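Local coordinates for protein probable Rab-related GTPase (PDB 5XC5) that binds GTP with magnesium as a mimivirus Rab-family small GTPase, probably hydrolyses it, and may take part in protein transport, at residues Asp103-Cys108 with Tyr112-Val117. The protein carries 1 engineered substitution. Numbering follows the deposited sequence. Where two conformers were deposited one is given.
Sequences DLRINC and YYILVV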
loop_
_atom_site.group_PDB
_atom_site.type_symbol
_atom_site.label_atom_id
_atom_site.label_comp_id
_atom_site.label_asym_id
_atom_site.label_seq_id
_atom_site.Cartn_x
_atom_site.Cartn_y
_atom_site.Cartn_z
ATOM N N ASP A 103 -3.959 8.350 -11.167
ATOM C CA ASP A 103 -4.997 7.505 -11.747
ATOM C C ASP A 103 -6.085 7.185 -10.736
ATOM O O ASP A 103 -7.274 7.186 -11.073
ATOM C CB ASP A 103 -4.364 6.220 -12.270
ATOM C CG ASP A 103 -3.608 6.438 -13.553
ATOM O OD1 ASP A 103 -3.551 7.601 -14.009
ATOM O OD2 ASP A 103 -3.067 5.456 -14.100
ATOM N N LEU A 104 -5.699 6.867 -9.500
ATOM C CA LEU A 104 -6.692 6.665 -8.455
ATOM C C LEU A 104 -7.605 7.880 -8.342
ATOM O O LEU A 104 -8.828 7.744 -8.260
ATOM C CB LEU A 104 -5.990 6.389 -7.121
ATOM C CG LEU A 104 -6.863 6.384 -5.865
ATOM C CD1 LEU A 104 -7.860 5.246 -5.878
ATOM C CD2 LEU A 104 -5.978 6.302 -4.626
ATOM N N ARG A 105 -7.026 9.080 -8.358
ATOM C CA ARG A 105 -7.834 10.275 -8.129
ATOM C C ARG A 105 -8.748 10.605 -9.305
ATOM O O ARG A 105 -9.838 11.143 -9.094
ATOM C CB ARG A 105 -6.946 11.449 -7.721
ATOM C CG ARG A 105 -6.511 11.334 -6.254
ATOM C CD ARG A 105 -5.378 12.269 -5.898
ATOM N NE ARG A 105 -5.159 12.281 -4.452
ATOM C CZ ARG A 105 -4.080 12.786 -3.858
ATOM N NH1 ARG A 105 -3.101 13.310 -4.573
ATOM N NH2 ARG A 105 -3.980 12.748 -2.539
ATOM N N ILE A 106 -8.341 10.268 -10.529
ATOM C CA ILE A 106 -9.228 10.405 -11.686
ATOM C C ILE A 106 -10.467 9.539 -11.519
ATOM O O ILE A 106 -11.573 9.925 -11.916
ATOM C CB ILE A 106 -8.468 10.047 -12.976
ATOM C CG1 ILE A 106 -7.455 11.131 -13.326
ATOM C CG2 ILE A 106 -9.438 9.784 -14.131
ATOM C CD1 ILE A 106 -6.461 10.698 -14.376
ATOM N N ASN A 107 -10.307 8.359 -10.934
ATOM C CA ASN A 107 -11.373 7.371 -10.899
ATOM C C ASN A 107 -12.118 7.312 -9.576
ATOM O O ASN A 107 -13.157 6.650 -9.501
ATOM C CB ASN A 107 -10.805 5.988 -11.214
ATOM C CG ASN A 107 -10.413 5.845 -12.663
ATOM O OD1 ASN A 107 -11.259 5.574 -13.515
ATOM N ND2 ASN A 107 -9.136 6.025 -12.957
ATOM N N CYS A 108 -11.628 7.977 -8.540
ATOM C CA CYS A 108 -12.196 7.829 -7.213
ATOM C C CYS A 108 -12.094 9.166 -6.507
ATOM O O CYS A 108 -11.018 9.771 -6.470
ATOM C CB CYS A 108 -11.431 6.757 -6.422
ATOM S SG CYS A 108 -11.922 6.579 -4.694
ATOM N N TYR A 112 -9.973 8.859 1.635
ATOM C CA TYR A 112 -9.702 9.748 2.753
ATOM C C TYR A 112 -8.224 9.824 3.104
ATOM O O TYR A 112 -7.768 10.848 3.619
ATOM C CB TYR A 112 -10.468 9.250 3.978
ATOM C CG TYR A 112 -10.309 10.095 5.208
ATOM C CD1 TYR A 112 -10.947 11.325 5.308
ATOM C CD2 TYR A 112 -9.550 9.653 6.287
ATOM C CE1 TYR A 112 -10.819 12.104 6.443
ATOM C CE2 TYR A 112 -9.412 10.426 7.425
ATOM C CZ TYR A 112 -10.055 11.653 7.495
ATOM O OH TYR A 112 -9.940 12.437 8.622
ATOM N N TYR A 113 -7.469 8.764 2.837
ATOM C CA TYR A 113 -6.077 8.695 3.259
ATOM C C TYR A 113 -5.328 7.849 2.247
ATOM O O TYR A 113 -5.707 6.695 1.995
ATOM C CB TYR A 113 -5.987 8.058 4.646
ATOM C CG TYR A 113 -4.602 7.973 5.268
ATOM C CD1 TYR A 113 -3.797 9.104 5.423
ATOM C CD2 TYR A 113 -4.134 6.761 5.758
ATOM C CE1 TYR A 113 -2.542 9.011 6.039
ATOM C CE2 TYR A 113 -2.901 6.658 6.368
ATOM C CZ TYR A 113 -2.107 7.775 6.511
ATOM O OH TYR A 113 -0.881 7.625 7.123
ATOM N N ILE A 114 -4.281 8.432 1.671
ATOM C CA ILE A 114 -3.362 7.741 0.774
ATOM C C ILE A 114 -2.024 7.682 1.490
ATOM O O ILE A 114 -1.495 8.719 1.903
ATOM C CB ILE A 114 -3.220 8.471 -0.567
ATOM C CG1 ILE A 114 -4.563 8.519 -1.289
ATOM C CG2 ILE A 114 -2.182 7.782 -1.414
ATOM C CD1 ILE A 114 -4.488 9.221 -2.646
ATOM N N LEU A 115 -1.495 6.468 1.663
ATOM C CA LEU A 115 -0.237 6.233 2.361
ATOM C C LEU A 115 0.737 5.572 1.395
ATOM O O LEU A 115 0.478 4.467 0.909
ATOM C CB LEU A 115 -0.475 5.352 3.589
ATOM C CG LEU A 115 0.764 4.938 4.385
ATOM C CD1 LEU A 115 1.565 6.147 4.836
ATOM C CD2 LEU A 115 0.328 4.091 5.578
ATOM N N VAL A 116 1.829 6.275 1.088
ATOM C CA VAL A 116 2.898 5.740 0.246
ATOM C C VAL A 116 3.803 4.877 1.113
ATOM O O VAL A 116 4.292 5.326 2.154
ATOM C CB VAL A 116 3.690 6.889 -0.398
ATOM C CG1 VAL A 116 4.933 6.355 -1.115
ATOM C CG2 VAL A 116 2.798 7.688 -1.354
ATOM N N VAL A 117 4.036 3.640 0.682
ATOM C CA VAL A 117 4.843 2.688 1.434
ATOM C C VAL A 117 6.155 2.500 0.690
ATOM O O VAL A 117 6.179 1.939 -0.413
ATOM C CB VAL A 117 4.137 1.337 1.612
ATOM C CG1 VAL A 117 5.018 0.358 2.398
ATOM C CG2 VAL A 117 2.786 1.537 2.293
#
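Ile114 puts a single methyl, CD1, against two side chains of the preceding helix, Leu104 and Arg105. Leu104 meets it tip to tip, with CD2 3.8 Å from Ile114 CD1. Arg105 passes obliquely across the same methyl. Its NE and NH2 each lie 3.6 Å from Ile114 CD1, and CZ is only slightly farther. No hydrogen bond joins the two segments. Van der Waals contact alone joins them: methyl on methyl at Leu104, and the guanidinium group laid against the methyl at Arg105.

Torsions explain the reach. Ile114 has CG1 anti to its carbonyl carbon (chi1 -62°), and chi2 of -179° keeps the chain extended, which brings CD1 to the helix side chains. Arg105 is extended from CG to NE, and that length carries its guanidinium to Ile114 although the residue itself is exposed. There NH1 donates a hydrogen bond to the backbone oxygen of Asn142, and NH2 makes a weak, long ion pair with Asp143. The bond to Asn142 probably does most to hold the guanidinium in place.

The helix ends just behind this contact. Asn107 ND2 bonds Asp103 O at 2.9 Å, with an N-H...O angle of 163°. Asn107 N reaches that oxygen from the opposite face of the carbonyl plane. Cys108 is the first residue to leave helical geometry.

Leu104 also touches Tyr76 and Cys82, and Ile114 touches Val84. The pair thus belongs to the beta-alpha-beta unit of strand 81-87, helix 91-107 and strand 113-119 in the Ras-like fold. Helix 91-107 packs on one face of the sheet, while Tyr113 and Leu115 touch helix 154-169 on the other.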